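Local coordinates for protein probable acylphosphatase (Bacillus subtilis, PDB 3BR8) that catalyses the hydrolysis of acyl phosphates to a carboxylate and free phosphate, at residues Lys35-Asp38 with Val42-Leu45; Ala59-Ser64 with Thr70-Thr75. One frame throughout, in Å; residues are numbered along the deposited sequence.

How the interactions relate
Both contacts are built on one mixed sheet, and their centres lie about 12 Å apart. Interaction 1 pairs the two strands of the 31-36/42-48 hairpin and carries the catalytic N36, whose amide gives one hydrogen bond to a phosphate ion. Interaction 2 sets the end of helix 50-62 on edge strand 68-77. Strand 42-48 leads along the chain into helix 50-62, and the two contacts touch where I44 CD1 meets V60 CG1 at 4.0 Å, on the helix-covered face of the sheet. Interaction 2 stands back from the active site: the side chain of V60 is about 10 Å from that of R18 and about 11 Å from that of N36.

Interaction 1. Residues Lys35-Asp38 with Val42-Leu45; sequences KNRD and VEIL. With PO4 (phosphate ion), chain B.
E43 lays its CG against CB of K35, 3.8 Å away, the two side chains running alongside each other on one face of the sheet. Beneath them the backbones form an antiparallel hydrogen-bonded pair: E43 N reaches K35 O at 2.9 Å, and K35 N returns a bond to E43 O. The glutamate's CG sits between its backbone N and carbonyl carbon (chi1 87°), and from there the extended chain carries the carboxylate towards R37. The arginine, bent at chi2 and chi3, brings NH1 to 2.9 Å from E43 OE1; the bond is bent (131° at the hydrogen), with OE1 tilted from the guanidinium plane and NH1 meeting it from above the carboxylate plane. OE2 takes a bond from W33 NE1, and a water joins it to K35 NZ. Replacing this glutamate with an alanine removes the carboxylate, and R37 would probably lose its salt-bridge mate and W33 NE1 its acceptor. On the opposite face N36 stands beside V42, with OD1 3.6 Å from V42 CG2, while its ND2 gives a 3.0 Å bond to phosphate O3. Backbone amides of G14-F17 and R18 NE complete the anion's cradle, the active site of the acylphosphatase fold.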
loop_
_atom_site.group_PDB
_atom_site.type_symbol
_atom_site.label_atom_id
_atom_site.label_comp_id
_atom_site.label_asym_id
_atom_site.label_seq_id
_atom_site.Cartn_x
_atom_site.Cartn_y
_atom_site.Cartn_z
ATOM N N LYS A 35 -4.991 1.803 -5.010
ATOM C CA LYS A 35 -6.056 1.733 -6.008
ATOM C C LYS A 35 -6.803 0.412 -5.889
ATOM O O LYS A 35 -6.181 -0.641 -5.774
ATOM C CB LYS A 35 -5.452 1.857 -7.413
ATOM C CG LYS A 35 -6.426 1.697 -8.576
ATOM C CD LYS A 35 -5.693 1.912 -9.885
ATOM C CE LYS A 35 -6.517 1.487 -11.084
ATOM N NZ LYS A 35 -5.765 1.714 -12.367
ATOM N N ASN A 36 -8.130 0.471 -5.939
ATOM C CA ASN A 36 -8.933 -0.736 -6.008
ATOM C C ASN A 36 -8.906 -1.333 -7.415
ATOM O O ASN A 36 -9.075 -0.615 -8.404
ATOM C CB ASN A 36 -10.383 -0.440 -5.626
ATOM C CG ASN A 36 -10.594 -0.349 -4.127
ATOM O OD1 ASN A 36 -9.711 -0.660 -3.326
ATOM N ND2 ASN A 36 -11.791 0.068 -3.742
ATOM N N ARG A 37 -8.684 -2.645 -7.493
ATOM C CA ARG A 37 -8.794 -3.381 -8.758
ATOM C C ARG A 37 -10.216 -3.921 -8.900
ATOM O O ARG A 37 -10.888 -4.193 -7.904
ATOM C CB ARG A 37 -7.791 -4.542 -8.815
ATOM C CG ARG A 37 -6.319 -4.181 -8.583
ATOM C CD ARG A 37 -5.752 -3.172 -9.582
ATOM N NE ARG A 37 -6.013 -3.546 -10.974
ATOM C CZ ARG A 37 -5.628 -2.838 -12.035
ATOM N NH1 ARG A 37 -4.934 -1.717 -11.887
ATOM N NH2 ARG A 37 -5.942 -3.252 -13.255
ATOM N N ASP A 38 -10.683 -4.091 -10.134
ATOM C CA ASP A 38 -12.060 -4.570 -10.326
ATOM C C ASP A 38 -12.244 -6.069 -10.024
ATOM O O ASP A 38 -13.356 -6.596 -10.122
ATOM C CB ASP A 38 -12.631 -4.168 -11.704
ATOM C CG ASP A 38 -11.902 -4.812 -12.874
ATOM O OD1 ASP A 38 -11.032 -5.682 -12.664
ATOM O OD2 ASP A 38 -12.221 -4.440 -14.023
ATOM N N VAL A 42 -6.325 -5.012 -3.979
ATOM C CA VAL A 42 -5.891 -3.629 -3.805
ATOM C C VAL A 42 -4.421 -3.546 -4.206
ATOM O O VAL A 42 -3.595 -4.344 -3.741
ATOM C CB VAL A 42 -6.089 -3.158 -2.341
ATOM C CG1 VAL A 42 -5.536 -1.755 -2.142
ATOM C CG2 VAL A 42 -7.571 -3.199 -1.970
ATOM N N GLU A 43 -4.108 -2.609 -5.096
ATOM C CA GLU A 43 -2.733 -2.388 -5.511
ATOM C C GLU A 43 -2.155 -1.186 -4.765
ATOM O O GLU A 43 -2.836 -0.183 -4.556
ATOM C CB GLU A 43 -2.628 -2.228 -7.042
ATOM C CG GLU A 43 -2.835 -0.829 -7.574
ATOM C CD GLU A 43 -2.564 -0.711 -9.056
ATOM O OE1 GLU A 43 -2.927 -1.642 -9.800
ATOM O OE2 GLU A 43 -2.011 0.323 -9.477
ATOM N N ILE A 44 -0.901 -1.316 -4.344
ATOM C CA ILE A 44 -0.207 -0.268 -3.616
ATOM C C ILE A 44 1.189 -0.134 -4.207
ATOM O O ILE A 44 1.935 -1.119 -4.256
ATOM C CB ILE A 44 -0.049 -0.614 -2.112
ATOM C CG1 ILE A 44 -1.393 -0.912 -1.426
ATOM C CG2 ILE A 44 0.688 0.521 -1.395
ATOM C CD1 ILE A 44 -1.253 -1.506 -0.016
ATOM N N LEU A 45 1.528 1.070 -4.671
ATOM C CA LEU A 45 2.893 1.379 -5.067
ATOM C C LEU A 45 3.450 2.299 -3.993
ATOM O O LEU A 45 2.854 3.345 -3.712
ATOM C CB LEU A 45 2.904 2.065 -6.435
ATOM C CG LEU A 45 4.236 2.286 -7.145
ATOM C CD1 LEU A 45 4.985 3.535 -6.664
ATOM C CD2 LEU A 45 5.086 1.030 -7.099
HETATM P P PO4 B . -12.476 1.026 0.283
HETATM O O1 PO4 B . -11.886 -0.171 1.029
HETATM O O2 PO4 B . -13.555 1.554 1.203
HETATM O O3 PO4 B . -13.051 0.510 -1.027
HETATM O O4 PO4 B . -11.374 2.063 0.120
HETATM O O HOH W 1 -2.819 1.080 -11.978
#

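Interaction 2. Residues Ala59-Ser64 with Thr70-Thr75; sequences AVKNGS and TDISVT
A single methyl group carries the whole contact, and on one side it is pressed unusually close: CD1 of I72 lies 3.4 Å from CG of K61, tighter than carbon atoms normally pack. The same methyl reaches CG1 of V60 at 3.7 Å, so it meets two successive residues of the segment 59-64, and no hydrogen bond crosses between the segments. The CA-CB bond of I72 points toward the helix. With CG1 anti to the carbonyl carbon (chi1 -72°) and the chain extended beyond it, CD1 is carried up to the helix surface, crossing both partners at a slant. V60 answers with one branch only: CG1, anti to its own backbone N (chi1 168°), makes the touch. From K61 it is the first methylene beyond CB that takes part; the rest of the chain runs on extended, and its ammonium group forms a salt bridge with E58. The lysine thus contributes its aliphatic root to the apolar patch while its charge is paired with that of E58. G63 is the first residue to leave helical geometry, with a positive phi, and the chain turns off toward S64, whose OG bonds to V15 O. Earlier in strand 68-77, T70 and D71 both face D9 in a classic beta bulge. I72 also packs on I6 of strand 2-9, so the contact packs the C-terminal part of helix 50-62 against edge strand 68-77 and its neighbour, with helix 17-27 alongside, touched by A59 and S64.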
loop_
_atom_site.group_PDB
_atom_site.type_symbol
_atom_site.label_atom_id
_atom_site.label_comp_id
_atom_site.label_asym_id
_atom_site.label_seq_id
_atom_site.Cartn_x
_atom_site.Cartn_y
_atom_site.Cartn_z
ATOM N N ALA A 59 2.148 -2.985 8.754
ATOM C CA ALA A 59 0.939 -2.226 9.090
ATOM C C ALA A 59 -0.207 -2.554 8.140
ATOM O O ALA A 59 -1.349 -2.736 8.561
ATOM C CB ALA A 59 1.219 -0.723 9.095
ATOM N N VAL A 60 0.105 -2.656 6.853
ATOM C CA VAL A 60 -0.911 -2.972 5.848
ATOM C C VAL A 60 -1.611 -4.296 6.180
ATOM O O VAL A 60 -2.837 -4.414 6.051
ATOM C CB VAL A 60 -0.310 -2.973 4.407
ATOM C CG1 VAL A 60 -1.274 -3.595 3.377
ATOM C CG2 VAL A 60 0.065 -1.545 3.985
ATOM N N LYS A 61 -0.838 -5.283 6.629
ATOM C CA LYS A 61 -1.392 -6.590 6.994
ATOM C C LYS A 61 -2.476 -6.486 8.069
ATOM O O LYS A 61 -3.408 -7.288 8.078
ATOM C CB LYS A 61 -0.290 -7.537 7.472
ATOM C CG LYS A 61 0.632 -8.023 6.379
ATOM C CD LYS A 61 1.783 -8.835 6.969
ATOM C CE LYS A 61 2.844 -9.144 5.925
ATOM N NZ LYS A 61 4.053 -9.801 6.509
ATOM N N ASN A 62 -2.341 -5.523 8.982
ATOM C CA ASN A 62 -3.342 -5.314 10.037
ATOM C C ASN A 62 -4.670 -4.760 9.512
ATOM O O ASN A 62 -5.740 -5.001 10.092
ATOM C CB ASN A 62 -2.781 -4.420 11.144
ATOM C CG ASN A 62 -1.629 -5.066 11.883
ATOM O OD1 ASN A 62 -1.624 -6.276 12.121
ATOM N ND2 ASN A 62 -0.641 -4.261 12.250
ATOM N N GLY A 63 -4.600 -4.002 8.425
ATOM C CA GLY A 63 -5.801 -3.569 7.720
ATOM C C GLY A 63 -6.611 -2.486 8.395
ATOM O O GLY A 63 -6.230 -1.951 9.440
ATOM N N SER A 64 -7.740 -2.185 7.757
ATOM C CA SER A 64 -8.728 -1.220 8.214
ATOM C C SER A 64 -9.834 -1.972 8.960
ATOM O O SER A 64 -9.908 -3.197 8.871
ATOM C CB SER A 64 -9.321 -0.523 6.986
ATOM O OG SER A 64 -9.903 -1.488 6.112
ATOM N N THR A 70 -5.881 -11.624 3.466
ATOM C CA THR A 70 -5.597 -13.059 3.347
ATOM C C THR A 70 -4.289 -13.316 2.602
ATOM O O THR A 70 -3.675 -14.368 2.763
ATOM C CB THR A 70 -6.745 -13.828 2.660
ATOM O OG1 THR A 70 -6.921 -13.342 1.324
ATOM C CG2 THR A 70 -8.050 -13.692 3.450
ATOM N N ASP A 71 -3.872 -12.354 1.783
ATOM C CA ASP A 71 -2.593 -12.450 1.088
ATOM C C ASP A 71 -1.989 -11.081 0.815
ATOM O O ASP A 71 -2.710 -10.117 0.548
ATOM C CB ASP A 71 -2.734 -13.211 -0.231
ATOM C CG ASP A 71 -1.392 -13.492 -0.877
ATOM O OD1 ASP A 71 -1.121 -12.943 -1.966
ATOM O OD2 ASP A 71 -0.595 -14.240 -0.282
ATOM N N ILE A 72 -0.661 -11.006 0.901
ATOM C CA ILE A 72 0.093 -9.844 0.441
ATOM C C ILE A 72 1.271 -10.330 -0.400
ATOM O O ILE A 72 2.099 -11.122 0.066
ATOM C CB ILE A 72 0.597 -8.949 1.604
ATOM C CG1 ILE A 72 -0.571 -8.189 2.236
ATOM C CG2 ILE A 72 1.653 -7.959 1.110
ATOM C CD1 ILE A 72 -0.172 -7.123 3.235
ATOM N N SER A 73 1.313 -9.883 -1.649
ATOM C CA SER A 73 2.460 -10.144 -2.509
ATOM C C SER A 73 3.223 -8.844 -2.643
ATOM O O SER A 73 2.620 -7.783 -2.750
ATOM C CB SER A 73 2.016 -10.659 -3.879
ATOM O OG SER A 73 1.414 -9.638 -4.648
ATOM N N VAL A 74 4.545 -8.929 -2.612
ATOM C CA VAL A 74 5.399 -7.753 -2.724
ATOM C C VAL A 74 6.487 -8.064 -3.744
ATOM O O VAL A 74 7.115 -9.120 -3.669
ATOM C CB VAL A 74 6.081 -7.410 -1.369
ATOM C CG1 VAL A 74 6.881 -6.098 -1.469
ATOM C CG2 VAL A 74 5.069 -7.334 -0.231
ATOM N N THR A 75 6.688 -7.174 -4.712
ATOM C CA THR A 75 7.879 -7.197 -5.569
ATOM C C THR A 75 8.591 -5.848 -5.452
ATOM O O THR A 75 7.965 -4.820 -5.178
ATOM C CB THR A 75 7.562 -7.487 -7.057
ATOM O OG1 THR A 75 6.731 -6.449 -7.584
ATOM C CG2 THR A 75 6.873 -8.843 -7.232
#